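Local coordinates for protein D-aminopeptidase (Burkholderia sp. LK4, PDB 5TZB) that probably removes N-terminal beta-amino acids from short peptides, as a self-processing Ntn hydrolase of peptidase family S58, at residues Leu26-Gly31 with Val381-Gly386; Ala128-Ala133 with Tyr139-Val144; Thr148-Gly151 with Asp155-Gly158; Ala201-Ala206 with Phe338-Glu343; Ala220-Arg225 with Val284-Val289. All coordinates share one frame; numbering follows the deposited sequence.

Interaction 1: Leu26-Gly31 with Val381-Gly386; sequences LGIRIG and VGWRPG
Trp383, in the C-terminal tail, pushes its indole against the backbone of Gly27 and Ile28 near the other end of the chain. From CB, which heads for the 26-31 segment, the first torsion sets CG anti to the backbone N (chi1 171°), and this carries the bicycle across the gap. On the pyrrole side, Trp383 NE1 donates to water 1 at 3.0 Å. The same water donates to Arg29 O over 2.7 Å, so a single solvent molecule relays the indole N-H to the backbone of the 26-31 segment. Farther along the ring, Trp383 CZ2 makes the nearest approach, 3.5 Å from Gly27 O, which lies at the ring edge close to its plane. Trp383 CZ2 also sits 3.9 Å from Ile28 CA and 4.0 Å from Ile28 CG1, the isoleucine chain running about perpendicular to the tryptophan. Next to it, Trp383 CH2 completes the apolar contact at 4.1 Å from Ile28 CG1. One face of the indole is overlaid by Pro385 N, offset toward the rim, where the chain passes on beside its own tryptophan. Leu378 of helix 371-380 touches both Ile28 and Trp383, and Tyr233 meets the indole edge-to-face. The tail sets out on this course at Gly382, which, at positive phi, is the C-prime residue of the Schellman motif that ends helix 371-380, with Trp383 N bonded back to Leu378 O.

Interaction 2: Ala128-Ala133 with Tyr139-Val144; sequences ANEREA and YWCMPV
Within the beta-alpha-beta crossover that joins the neighbouring parallel strands 111-115 and 144-148 through helix 119-129, Glu130, where the helical arm gives way to the return path, reaches to Tyr139 and Cys141. The tyrosine hydroxyl is the donor: Tyr139 OH to Glu130 OE1 measures 2.8 Å and uses the anti lone pair of that oxygen, the one turned away from OE2. OE1 lies at the edge of the phenol ring, near its plane, while the carboxylate itself is twisted 43° from the ring. The two side chains cross at about a right angle. Water 2 adds a second link, donating both to Glu130 O at 2.8 Å and to Tyr139 OH at 2.8 Å, so the hydroxyl gives one hydrogen bond and accepts another. With SG anti to the backbone N (chi1 -175°), Cys141 turns its sulfur toward the carboxylate, where it rests 3.5 Å from Glu130 OE1 and 3.6 Å from Glu130 CD. The site is largely buried: His78 packs against both Glu130 and the Tyr139 ring, and Thr109 touches both Glu130 and Cys141. His117 of the third subunit hydrogen-bonds Cys141 N, which places the return path at a subunit interface. What is tied together here is the helix-to-strand half of a beta-alpha-beta crossover.

Interaction 3: Thr148-Gly151 with Asp155-Gly158; sequences TYDG and DIWG
Ile156 lays its branched side chain against Tyr149, Asp150 and Gly151, bridging the loop that follows strand 144-148. Ile156 and Trp157 are the central residues of a type I beta turn, closed by Gly158 N to Asp155 O, and the isoleucine projects from this turn toward the loop. Its CG1 is anti to the backbone N (chi1 -161°), and the extended branch ends in CD1, which drives between the tyrosine and the aspartate. Tyr149 and Ile156 run roughly perpendicular: CD1 of the isoleucine approaches the ring obliquely, 3.4 Å from Tyr149 CD1, a tight fit. The other branch, CG2, lies 4.0 Å from Tyr149 CE1 and 3.9 Å from Gly151 CA, so both branches of the isoleucine touch the tyrosine, and CG2 reaches on to the glycine. Gly151 curls back over the tyrosine, its N lying 3.5 Å above the centre of one face of the Tyr149 ring. Asp150 meets Ile156 at a slant, with OD1 3.5 Å from Ile156 CD1. This is packing alone, because the carboxylate has polar partners of its own: Asp150 OD1 is hydrogen-bonded to Asn154 ND2 and OD2 to Thr65 OG1, and these two bonds fix its rotation. Outside the chain, Trp140 of the third subunit brings its ring against that of Tyr149, so the loop also faces a subunit interface. A water joins the two backbones: water 3 donates to Gly151 O at 2.9 Å and accepts a weak bond, 3.4 Å long, from Ile156 N.

Interaction 4: Ala201-Ala206 with Phe338-Glu343; sequences ASRVLA and FVAAAE
Strand 197-204 comes to 5.7 Å from helix 331-355, measured between Arg203 CA and Ala340 CA. At that point the methyl of Ala340 is the small surface that lets them close up: its CB is 3.8 Å from Arg203 CB and 4.0 Å from Leu205 CD2. Beyond CB the arginine bends (chi2 -71°), passing Ala340 O before swinging its guanidinium beside Glu343. The resulting salt bridge is short and straight, with Arg203 NE to Glu343 OE1 at 2.6 Å and an N-H...O angle of 171°. OE1 lies in the guanidinium plane and offers its anti lone pair, yet the carboxylate is turned 69° from that plane, so one N-H and one oxygen make the bridge. Arg203 NH1 turns back to hydrogen-bond Ser202 O of its own strand at 2.9 Å, from above the carbonyl plane. Glu347 adds a second carboxylate for NH1, and the backbone N atoms of Leu32 and Gly33 bond to the Glu343 oxygens, which probably stabilises the charge of this buried acid. Strand 213-220, next in the sheet, also touches Ala340 through Val214, while Ala342 on the same helix packs against Val284 and Arg288 of helix 272-289.

Interaction 5: Ala220-Arg225 with Val284-Val289; sequences ANYGVR and VGLARV
The Tyr222 ring and a Leu286 methyl are brought together by their side-chain torsions. Tyr222 has CG between its backbone N and carbonyl carbon (chi1 79°), which points the phenol at helix 272-289. Leu286 puts CG anti to N, and a further turn at chi2 of 61° lifts CD1 to the ring. The two side chains run past each other in opposite directions, and CD1 comes down on one face of the phenol in a CH-pi contact, with Leu286 CD1 3.6 Å from the Tyr222 ring centroid and 17° off the normal. Its closest approach is at the hydroxyl end, where Leu286 CD1 lies 3.4 Å from Tyr222 CZ. This joins the loop that leaves strand 213-220 to one of the long helices laid on the beta-sheets, consistent with the layered alpha-beta-beta-alpha fold of Ntn hydrolases. Ile260, at the start of strand 260-266, touches both Tyr222 and Leu286, and Ile349 of helix 331-355 adds a further apolar neighbour to the tyrosine. Three residues on, Val289 comes to the tip of the tyrosine, crossing it at about a right angle. Val289 CG1 lies 3.3 Å from Tyr222 OH, and Val289 CB 3.5 Å from the same oxygen. On the same helix, Ala287 O accepts a hydrogen bond from Arg288 NE of the second subunit.

In the fold
Interactions 1, 4 and 5 lie on the side near the second subunit, their centres 18 Å apart pairwise; interactions 2 and 3, 26 Å apart, both touch the third. Interaction 1 leads into interaction 4 where Ile30 O lies 2.7 Å from Arg203 NH2. Interaction 4 meets interaction 5 where Ala342 CB packs on Val284 CG1 (3.9 Å), helix against helix. Interaction 5 in turn meets interaction 3 at Tyr149 O and Asn221 ND2 (2.9 Å, probably hydrogen-bonded). Thr148 packs on Ser259, just after the unmodelled 247-258; the chain is probably cut just before Ser259, as in relatives of this family, which would put interaction 3 near the active site.

Interaction 1: Leu26-Gly31 with Val381-Gly386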
# COMPACT_ATOMS: atom_id res chain seq x y z
N LEU C 26 -6.23 -7.46 39.35
CA LEU C 26 -5.01 -7.66 40.13
C LEU C 26 -4.43 -6.32 40.58
O LEU C 26 -3.39 -6.27 41.22
CB LEU C 26 -3.97 -8.42 39.31
CG LEU C 26 -4.41 -9.77 38.76
CD1 LEU C 26 -3.30 -10.41 37.93
CD2 LEU C 26 -4.84 -10.67 39.90
N GLY C 27 -5.12 -5.25 40.22
CA GLY C 27 -4.67 -3.90 40.51
C GLY C 27 -3.69 -3.40 39.47
O GLY C 27 -3.12 -2.32 39.62
N ILE C 28 -3.51 -4.17 38.40
CA ILE C 28 -2.63 -3.75 37.32
C ILE C 28 -3.41 -2.95 36.31
O ILE C 28 -4.28 -3.48 35.62
CB ILE C 28 -1.98 -4.95 36.60
CG1 ILE C 28 -1.26 -5.85 37.59
CG2 ILE C 28 -1.03 -4.46 35.51
CD1 ILE C 28 -0.92 -7.21 37.02
N ARG C 29 -3.08 -1.67 36.21
CA ARG C 29 -3.81 -0.78 35.32
C ARG C 29 -2.96 -0.45 34.10
O ARG C 29 -1.86 0.08 34.23
CB ARG C 29 -4.19 0.49 36.06
CG ARG C 29 -5.33 0.34 37.04
CD ARG C 29 -5.65 1.68 37.71
NE ARG C 29 -6.08 2.67 36.72
CZ ARG C 29 -5.29 3.58 36.15
NH1 ARG C 29 -4.00 3.64 36.45
NH2 ARG C 29 -5.80 4.43 35.26
N ILE C 30 -3.50 -0.75 32.93
CA ILE C 30 -2.81 -0.50 31.67
C ILE C 30 -3.25 0.81 31.05
O ILE C 30 -4.44 1.03 30.83
CB ILE C 30 -3.10 -1.62 30.63
CG1 ILE C 30 -2.69 -3.01 31.16
CG2 ILE C 30 -2.40 -1.30 29.32
CD1 ILE C 30 -1.22 -3.18 31.39
N GLY C 31 -2.29 1.70 30.81
CA GLY C 31 -2.60 2.98 30.21
C GLY C 31 -3.39 3.85 31.17
O GLY C 31 -3.46 3.57 32.37
N VAL C 381 10.69 -5.34 39.60
CA VAL C 381 11.21 -4.30 38.71
C VAL C 381 10.61 -2.92 38.99
O VAL C 381 10.67 -2.03 38.14
CB VAL C 381 10.95 -4.64 37.21
CG1 VAL C 381 11.78 -5.83 36.79
CG2 VAL C 381 9.48 -4.90 36.97
N GLY C 382 10.02 -2.76 40.17
CA GLY C 382 9.68 -1.44 40.68
C GLY C 382 8.24 -0.98 40.55
O GLY C 382 7.89 0.11 40.99
N TRP C 383 7.39 -1.81 39.95
CA TRP C 383 5.98 -1.45 39.81
C TRP C 383 5.25 -1.59 41.14
O TRP C 383 5.53 -2.50 41.91
CB TRP C 383 5.29 -2.32 38.76
CG TRP C 383 3.79 -2.14 38.71
CD1 TRP C 383 3.09 -1.31 37.89
CD2 TRP C 383 2.82 -2.83 39.52
NE1 TRP C 383 1.73 -1.43 38.13
CE2 TRP C 383 1.55 -2.36 39.13
CE3 TRP C 383 2.90 -3.79 40.53
CZ2 TRP C 383 0.37 -2.82 39.71
CZ3 TRP C 383 1.73 -4.25 41.11
CH2 TRP C 383 0.48 -3.76 40.70
N ARG C 384 4.32 -0.69 41.41
CA ARG C 384 3.47 -0.83 42.58
C ARG C 384 2.07 -0.33 42.25
O ARG C 384 1.91 0.55 41.40
CB ARG C 384 4.10 -0.13 43.79
CG ARG C 384 4.32 1.37 43.68
CD ARG C 384 5.10 1.84 44.91
NE ARG C 384 5.28 3.29 44.94
CZ ARG C 384 4.42 4.14 45.48
NH1 ARG C 384 3.30 3.68 46.04
NH2 ARG C 384 4.67 5.44 45.46
N PRO C 385 1.04 -0.91 42.89
CA PRO C 385 -0.36 -0.53 42.66
C PRO C 385 -0.70 0.82 43.28
O PRO C 385 -0.45 1.03 44.47
CB PRO C 385 -1.15 -1.66 43.32
CG PRO C 385 -0.25 -2.14 44.41
CD PRO C 385 1.15 -2.01 43.88
N GLY C 386 -1.21 1.74 42.47
CA GLY C 386 -1.68 3.02 42.96
C GLY C 386 -0.59 4.02 43.29
O GLY C 386 -0.71 4.79 44.25
O HOH W 1 -0.69 -0.31 36.67

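Interaction 2: Ala128-Ala133 with Tyr139-Val144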
# COMPACT_ATOMS: atom_id res chain seq x y z
N ALA C 128 -21.49 -21.03 3.64
CA ALA C 128 -22.66 -21.90 3.68
C ALA C 128 -23.71 -21.37 4.66
O ALA C 128 -24.90 -21.51 4.42
CB ALA C 128 -22.26 -23.32 4.06
N ASN C 129 -23.25 -20.74 5.73
CA ASN C 129 -24.16 -20.22 6.75
C ASN C 129 -25.08 -19.11 6.25
O ASN C 129 -26.13 -18.84 6.84
CB ASN C 129 -23.38 -19.73 7.97
CG ASN C 129 -24.29 -19.39 9.14
OD1 ASN C 129 -25.05 -20.24 9.61
ND2 ASN C 129 -24.19 -18.17 9.64
N GLU C 130 -24.69 -18.44 5.18
CA GLU C 130 -25.50 -17.36 4.61
C GLU C 130 -26.40 -17.86 3.47
O GLU C 130 -27.19 -17.10 2.93
CB GLU C 130 -24.62 -16.21 4.11
CG GLU C 130 -23.78 -15.57 5.19
CD GLU C 130 -23.22 -14.21 4.80
OE1 GLU C 130 -23.47 -13.72 3.67
OE2 GLU C 130 -22.51 -13.63 5.65
N ARG C 131 -26.27 -19.13 3.11
CA ARG C 131 -27.01 -19.66 1.96
C ARG C 131 -28.53 -19.50 2.10
O ARG C 131 -29.19 -19.01 1.18
CB ARG C 131 -26.69 -21.14 1.75
CG ARG C 131 -27.55 -21.78 0.68
CD ARG C 131 -27.06 -23.17 0.33
NE ARG C 131 -27.61 -23.66 -0.93
CZ ARG C 131 -27.39 -24.87 -1.42
NH1 ARG C 131 -26.66 -25.74 -0.73
NH2 ARG C 131 -27.91 -25.23 -2.59
N GLU C 132 -29.09 -19.94 3.24
CA GLU C 132 -30.54 -19.89 3.45
C GLU C 132 -31.10 -18.47 3.36
O GLU C 132 -32.17 -18.26 2.78
CB GLU C 132 -30.92 -20.51 4.79
N ALA C 133 -30.38 -17.48 3.90
CA ALA C 133 -30.88 -16.11 3.92
C ALA C 133 -30.70 -15.42 2.57
O ALA C 133 -31.20 -14.32 2.36
CB ALA C 133 -30.21 -15.31 5.03
N TYR C 139 -24.94 -11.88 -4.84
CA TYR C 139 -23.67 -11.44 -4.28
C TYR C 139 -22.80 -12.65 -4.01
O TYR C 139 -23.29 -13.78 -3.95
CB TYR C 139 -23.87 -10.62 -2.99
CG TYR C 139 -24.25 -11.44 -1.79
CD1 TYR C 139 -23.30 -11.77 -0.83
CD2 TYR C 139 -25.55 -11.89 -1.60
CE1 TYR C 139 -23.64 -12.52 0.29
CE2 TYR C 139 -25.90 -12.64 -0.49
CZ TYR C 139 -24.94 -12.95 0.45
OH TYR C 139 -25.27 -13.70 1.57
N TRP C 140 -21.51 -12.39 -3.84
CA TRP C 140 -20.56 -13.44 -3.50
C TRP C 140 -20.08 -13.20 -2.08
O TRP C 140 -19.61 -12.12 -1.74
CB TRP C 140 -19.41 -13.48 -4.52
CG TRP C 140 -18.94 -12.13 -5.02
CD1 TRP C 140 -17.84 -11.43 -4.60
CD2 TRP C 140 -19.57 -11.32 -6.02
NE1 TRP C 140 -17.74 -10.24 -5.29
CE2 TRP C 140 -18.79 -10.15 -6.16
CE3 TRP C 140 -20.71 -11.48 -6.82
CZ2 TRP C 140 -19.12 -9.14 -7.06
CZ3 TRP C 140 -21.04 -10.47 -7.71
CH2 TRP C 140 -20.25 -9.32 -7.83
N CYS C 141 -20.26 -14.21 -1.24
CA CYS C 141 -19.94 -14.10 0.17
C CYS C 141 -18.43 -14.17 0.39
O CYS C 141 -17.79 -15.08 -0.12
CB CYS C 141 -20.64 -15.22 0.94
SG CYS C 141 -20.43 -15.13 2.73
N MET C 142 -17.88 -13.20 1.11
CA MET C 142 -16.43 -13.16 1.34
C MET C 142 -16.10 -12.97 2.84
O MET C 142 -15.73 -11.87 3.26
CB MET C 142 -15.80 -12.03 0.51
CG MET C 142 -15.93 -12.22 -1.03
SD MET C 142 -15.24 -10.85 -1.97
CE MET C 142 -16.38 -9.53 -1.55
N PRO C 143 -16.24 -14.04 3.64
CA PRO C 143 -16.00 -13.97 5.09
C PRO C 143 -14.54 -13.63 5.47
O PRO C 143 -13.60 -13.99 4.76
CB PRO C 143 -16.37 -15.36 5.59
CG PRO C 143 -17.24 -15.97 4.48
CD PRO C 143 -16.70 -15.38 3.22
N VAL C 144 -14.37 -12.94 6.59
CA VAL C 144 -13.04 -12.63 7.09
C VAL C 144 -12.63 -13.68 8.10
O VAL C 144 -13.25 -13.83 9.16
CB VAL C 144 -12.98 -11.23 7.74
CG1 VAL C 144 -11.58 -10.99 8.37
CG2 VAL C 144 -13.30 -10.13 6.71
O HOH W 2 -27.59 -14.33 3.09

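Interaction 3: Thr148-Gly151 with Asp155-Gly158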
# COMPACT_ATOMS: atom_id res chain seq x y z
N THR C 148 -3.72 -17.94 13.79
CA THR C 148 -2.36 -18.07 14.31
C THR C 148 -2.02 -19.58 14.37
O THR C 148 -2.90 -20.43 14.21
CB THR C 148 -2.20 -17.40 15.69
OG1 THR C 148 -3.15 -17.96 16.60
CG2 THR C 148 -2.46 -15.87 15.58
N TYR C 149 -0.75 -19.91 14.59
CA TYR C 149 -0.26 -21.28 14.43
C TYR C 149 -0.11 -22.04 15.76
O TYR C 149 0.78 -21.74 16.56
CB TYR C 149 1.08 -21.21 13.68
CG TYR C 149 1.83 -22.52 13.54
CD1 TYR C 149 1.51 -23.42 12.54
CD2 TYR C 149 2.89 -22.82 14.40
CE1 TYR C 149 2.22 -24.63 12.41
CE2 TYR C 149 3.60 -24.01 14.28
CZ TYR C 149 3.26 -24.91 13.28
OH TYR C 149 3.97 -26.09 13.17
N ASP C 150 -0.96 -23.05 15.99
CA ASP C 150 -0.90 -23.86 17.21
C ASP C 150 -0.23 -25.21 16.98
O ASP C 150 -0.58 -26.19 17.61
CB ASP C 150 -2.31 -24.08 17.80
CG ASP C 150 -3.32 -24.65 16.79
OD1 ASP C 150 -2.92 -25.23 15.76
OD2 ASP C 150 -4.54 -24.54 17.04
N GLY C 151 0.75 -25.25 16.08
CA GLY C 151 1.40 -26.49 15.68
C GLY C 151 2.13 -27.27 16.77
O GLY C 151 2.34 -28.47 16.63
N ASP C 155 -2.52 -30.83 16.88
CA ASP C 155 -2.27 -31.59 15.66
C ASP C 155 -2.75 -30.77 14.47
O ASP C 155 -3.82 -31.01 13.91
CB ASP C 155 -2.99 -32.94 15.74
CG ASP C 155 -2.82 -33.79 14.48
OD1 ASP C 155 -1.81 -33.61 13.77
OD2 ASP C 155 -3.69 -34.64 14.22
N ILE C 156 -1.95 -29.79 14.07
CA ILE C 156 -2.41 -28.79 13.12
C ILE C 156 -2.54 -29.36 11.70
O ILE C 156 -3.31 -28.85 10.89
CB ILE C 156 -1.49 -27.54 13.10
CG1 ILE C 156 -2.23 -26.35 12.48
CG2 ILE C 156 -0.15 -27.83 12.40
CD1 ILE C 156 -1.48 -25.02 12.55
N TRP C 157 -1.80 -30.43 11.42
CA TRP C 157 -1.90 -31.10 10.12
C TRP C 157 -3.14 -31.97 10.05
O TRP C 157 -3.58 -32.36 8.97
CB TRP C 157 -0.64 -31.93 9.85
CG TRP C 157 0.54 -31.10 9.46
CD1 TRP C 157 1.62 -30.79 10.24
CD2 TRP C 157 0.76 -30.47 8.18
NE1 TRP C 157 2.50 -29.99 9.53
CE2 TRP C 157 1.99 -29.78 8.27
CE3 TRP C 157 0.04 -30.42 6.99
CZ2 TRP C 157 2.52 -29.06 7.20
CZ3 TRP C 157 0.56 -29.70 5.93
CH2 TRP C 157 1.79 -29.03 6.04
N GLY C 158 -3.72 -32.25 11.21
CA GLY C 158 -4.90 -33.09 11.30
C GLY C 158 -6.16 -32.39 10.82
O GLY C 158 -7.16 -33.06 10.56
O HOH W 3 1.45 -30.13 14.43

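Interaction 4: Ala201-Ala206 with Phe338-Glu343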
# COMPACT_ATOMS: atom_id res chain seq x y z
N ALA C 201 -10.43 -6.30 25.68
CA ALA C 201 -10.49 -5.10 26.52
C ALA C 201 -11.22 -3.98 25.78
O ALA C 201 -11.44 -4.07 24.57
CB ALA C 201 -9.09 -4.63 26.93
N SER C 202 -11.58 -2.94 26.51
CA SER C 202 -12.23 -1.78 25.92
C SER C 202 -11.89 -0.49 26.64
O SER C 202 -11.39 -0.49 27.78
CB SER C 202 -13.75 -1.97 25.91
OG SER C 202 -14.25 -1.92 27.23
N ARG C 203 -12.17 0.62 25.96
CA ARG C 203 -12.03 1.96 26.53
C ARG C 203 -13.23 2.80 26.12
O ARG C 203 -13.72 2.70 24.99
CB ARG C 203 -10.74 2.62 26.04
CG ARG C 203 -9.46 1.97 26.52
CD ARG C 203 -9.22 2.20 28.00
NE ARG C 203 -7.92 1.70 28.45
CZ ARG C 203 -7.69 0.46 28.85
NH1 ARG C 203 -8.68 -0.43 28.87
NH2 ARG C 203 -6.47 0.09 29.25
N VAL C 204 -13.70 3.64 27.04
CA VAL C 204 -14.79 4.55 26.74
C VAL C 204 -14.26 5.98 26.78
O VAL C 204 -13.67 6.39 27.77
CB VAL C 204 -15.95 4.41 27.77
CG1 VAL C 204 -17.07 5.40 27.46
CG2 VAL C 204 -16.49 2.98 27.81
N LEU C 205 -14.49 6.74 25.72
CA LEU C 205 -14.06 8.14 25.72
C LEU C 205 -15.01 8.98 26.55
O LEU C 205 -16.17 8.61 26.75
CB LEU C 205 -13.99 8.70 24.30
CG LEU C 205 -13.06 8.01 23.31
CD1 LEU C 205 -12.83 8.86 22.06
CD2 LEU C 205 -11.77 7.65 23.98
N ALA C 206 -14.51 10.10 27.06
CA ALA C 206 -15.35 11.04 27.80
C ALA C 206 -16.36 11.74 26.88
O ALA C 206 -16.19 11.75 25.66
CB ALA C 206 -14.49 12.08 28.52
N PHE C 338 -7.35 6.74 18.61
CA PHE C 338 -6.04 6.09 18.47
C PHE C 338 -5.49 5.65 19.84
O PHE C 338 -5.07 4.50 20.02
CB PHE C 338 -5.04 7.03 17.81
CG PHE C 338 -5.32 7.32 16.34
CD1 PHE C 338 -6.26 6.60 15.64
CD2 PHE C 338 -4.64 8.34 15.70
CE1 PHE C 338 -6.52 6.88 14.29
CE2 PHE C 338 -4.87 8.62 14.35
CZ PHE C 338 -5.82 7.89 13.66
N VAL C 339 -5.47 6.57 20.79
CA VAL C 339 -5.01 6.28 22.16
C VAL C 339 -5.79 5.10 22.75
O VAL C 339 -5.21 4.14 23.27
CB VAL C 339 -5.18 7.52 23.08
CG1 VAL C 339 -4.92 7.16 24.55
CG2 VAL C 339 -4.28 8.67 22.63
N ALA C 340 -7.11 5.18 22.64
CA ALA C 340 -7.97 4.15 23.20
C ALA C 340 -7.70 2.78 22.59
O ALA C 340 -7.69 1.79 23.31
CB ALA C 340 -9.44 4.51 23.03
N ALA C 341 -7.55 2.72 21.26
CA ALA C 341 -7.32 1.46 20.59
C ALA C 341 -6.00 0.87 21.03
O ALA C 341 -5.91 -0.33 21.29
CB ALA C 341 -7.36 1.62 19.04
N ALA C 342 -4.98 1.73 21.12
CA ALA C 342 -3.66 1.27 21.53
C ALA C 342 -3.71 0.67 22.92
O ALA C 342 -3.14 -0.40 23.16
CB ALA C 342 -2.64 2.43 21.47
N GLU C 343 -4.41 1.33 23.84
CA GLU C 343 -4.56 0.80 25.21
C GLU C 343 -5.36 -0.50 25.24
O GLU C 343 -5.01 -1.42 26.01
CB GLU C 343 -5.26 1.83 26.12
CG GLU C 343 -4.40 3.03 26.50
CD GLU C 343 -4.99 3.87 27.62
OE1 GLU C 343 -6.02 3.48 28.24
OE2 GLU C 343 -4.42 4.95 27.89

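Interaction 5: Ala220-Arg225 with Val284-Val289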
# COMPACT_ATOMS: atom_id res chain seq x y z
N ALA C 220 -3.50 -14.03 20.74
CA ALA C 220 -2.09 -13.75 20.95
C ALA C 220 -1.27 -15.04 20.95
O ALA C 220 -1.50 -15.93 21.78
CB ALA C 220 -1.87 -12.98 22.26
N ASN C 221 -0.31 -15.10 20.03
CA ASN C 221 0.51 -16.28 19.81
C ASN C 221 1.93 -15.90 19.40
O ASN C 221 2.53 -16.57 18.57
CB ASN C 221 -0.13 -17.16 18.73
CG ASN C 221 0.48 -18.55 18.64
OD1 ASN C 221 0.59 -19.25 19.64
ND2 ASN C 221 0.89 -18.94 17.43
N TYR C 222 2.46 -14.82 19.97
CA TYR C 222 3.72 -14.25 19.51
C TYR C 222 4.71 -14.10 20.68
O TYR C 222 4.32 -14.18 21.84
CB TYR C 222 3.49 -12.87 18.88
CG TYR C 222 3.33 -11.85 19.97
CD1 TYR C 222 4.41 -11.09 20.41
CD2 TYR C 222 2.11 -11.69 20.63
CE1 TYR C 222 4.28 -10.21 21.48
CE2 TYR C 222 1.97 -10.80 21.69
CZ TYR C 222 3.07 -10.06 22.11
OH TYR C 222 2.95 -9.17 23.16
N GLY C 223 5.97 -13.85 20.35
CA GLY C 223 6.88 -13.22 21.30
C GLY C 223 7.84 -14.09 22.06
O GLY C 223 7.56 -15.24 22.41
N VAL C 224 9.00 -13.51 22.34
CA VAL C 224 9.97 -14.22 23.14
C VAL C 224 9.86 -13.77 24.59
O VAL C 224 9.44 -12.64 24.90
CB VAL C 224 11.41 -14.01 22.62
CG1 VAL C 224 11.46 -14.27 21.12
CG2 VAL C 224 11.85 -12.61 22.88
N ARG C 225 10.22 -14.68 25.48
CA ARG C 225 10.10 -14.48 26.92
C ARG C 225 10.65 -13.14 27.45
O ARG C 225 9.90 -12.35 28.04
CB ARG C 225 10.81 -15.64 27.63
CG ARG C 225 10.76 -15.56 29.14
CD ARG C 225 9.35 -15.78 29.70
NE ARG C 225 8.79 -17.10 29.38
CZ ARG C 225 9.20 -18.24 29.95
NH1 ARG C 225 10.19 -18.23 30.84
NH2 ARG C 225 8.62 -19.39 29.62
N VAL C 284 0.94 -0.20 17.95
CA VAL C 284 1.36 0.54 19.13
C VAL C 284 1.08 -0.28 20.39
O VAL C 284 1.96 -0.41 21.26
CB VAL C 284 0.66 1.91 19.21
CG1 VAL C 284 1.11 2.66 20.45
CG2 VAL C 284 0.98 2.71 17.96
N GLY C 285 -0.11 -0.85 20.49
CA GLY C 285 -0.41 -1.69 21.65
C GLY C 285 0.50 -2.92 21.74
O GLY C 285 1.06 -3.22 22.81
N LEU C 286 0.67 -3.61 20.62
CA LEU C 286 1.50 -4.81 20.55
C LEU C 286 2.96 -4.52 20.91
O LEU C 286 3.59 -5.27 21.66
CB LEU C 286 1.43 -5.43 19.14
CG LEU C 286 2.39 -6.57 18.78
CD1 LEU C 286 2.20 -7.79 19.69
CD2 LEU C 286 2.25 -6.95 17.28
N ALA C 287 3.48 -3.40 20.40
CA ALA C 287 4.86 -3.01 20.66
C ALA C 287 5.11 -2.78 22.14
O ALA C 287 6.18 -3.09 22.64
CB ALA C 287 5.23 -1.75 19.88
N ARG C 288 4.12 -2.20 22.82
CA ARG C 288 4.29 -1.86 24.24
C ARG C 288 4.32 -3.11 25.14
O ARG C 288 4.81 -3.04 26.27
CB ARG C 288 3.22 -0.84 24.70
CG ARG C 288 3.52 0.54 24.08
CD ARG C 288 2.59 1.71 24.39
NE ARG C 288 1.19 1.39 24.62
CZ ARG C 288 0.19 2.26 24.48
NH1 ARG C 288 -1.06 1.87 24.71
NH2 ARG C 288 0.42 3.51 24.06
N VAL C 289 3.81 -4.24 24.65
CA VAL C 289 3.89 -5.49 25.41
C VAL C 289 5.19 -6.26 25.07
O VAL C 289 5.62 -7.16 25.83
CB VAL C 289 2.66 -6.37 25.16
CG1 VAL C 289 2.64 -7.58 26.09
CG2 VAL C 289 1.40 -5.54 25.37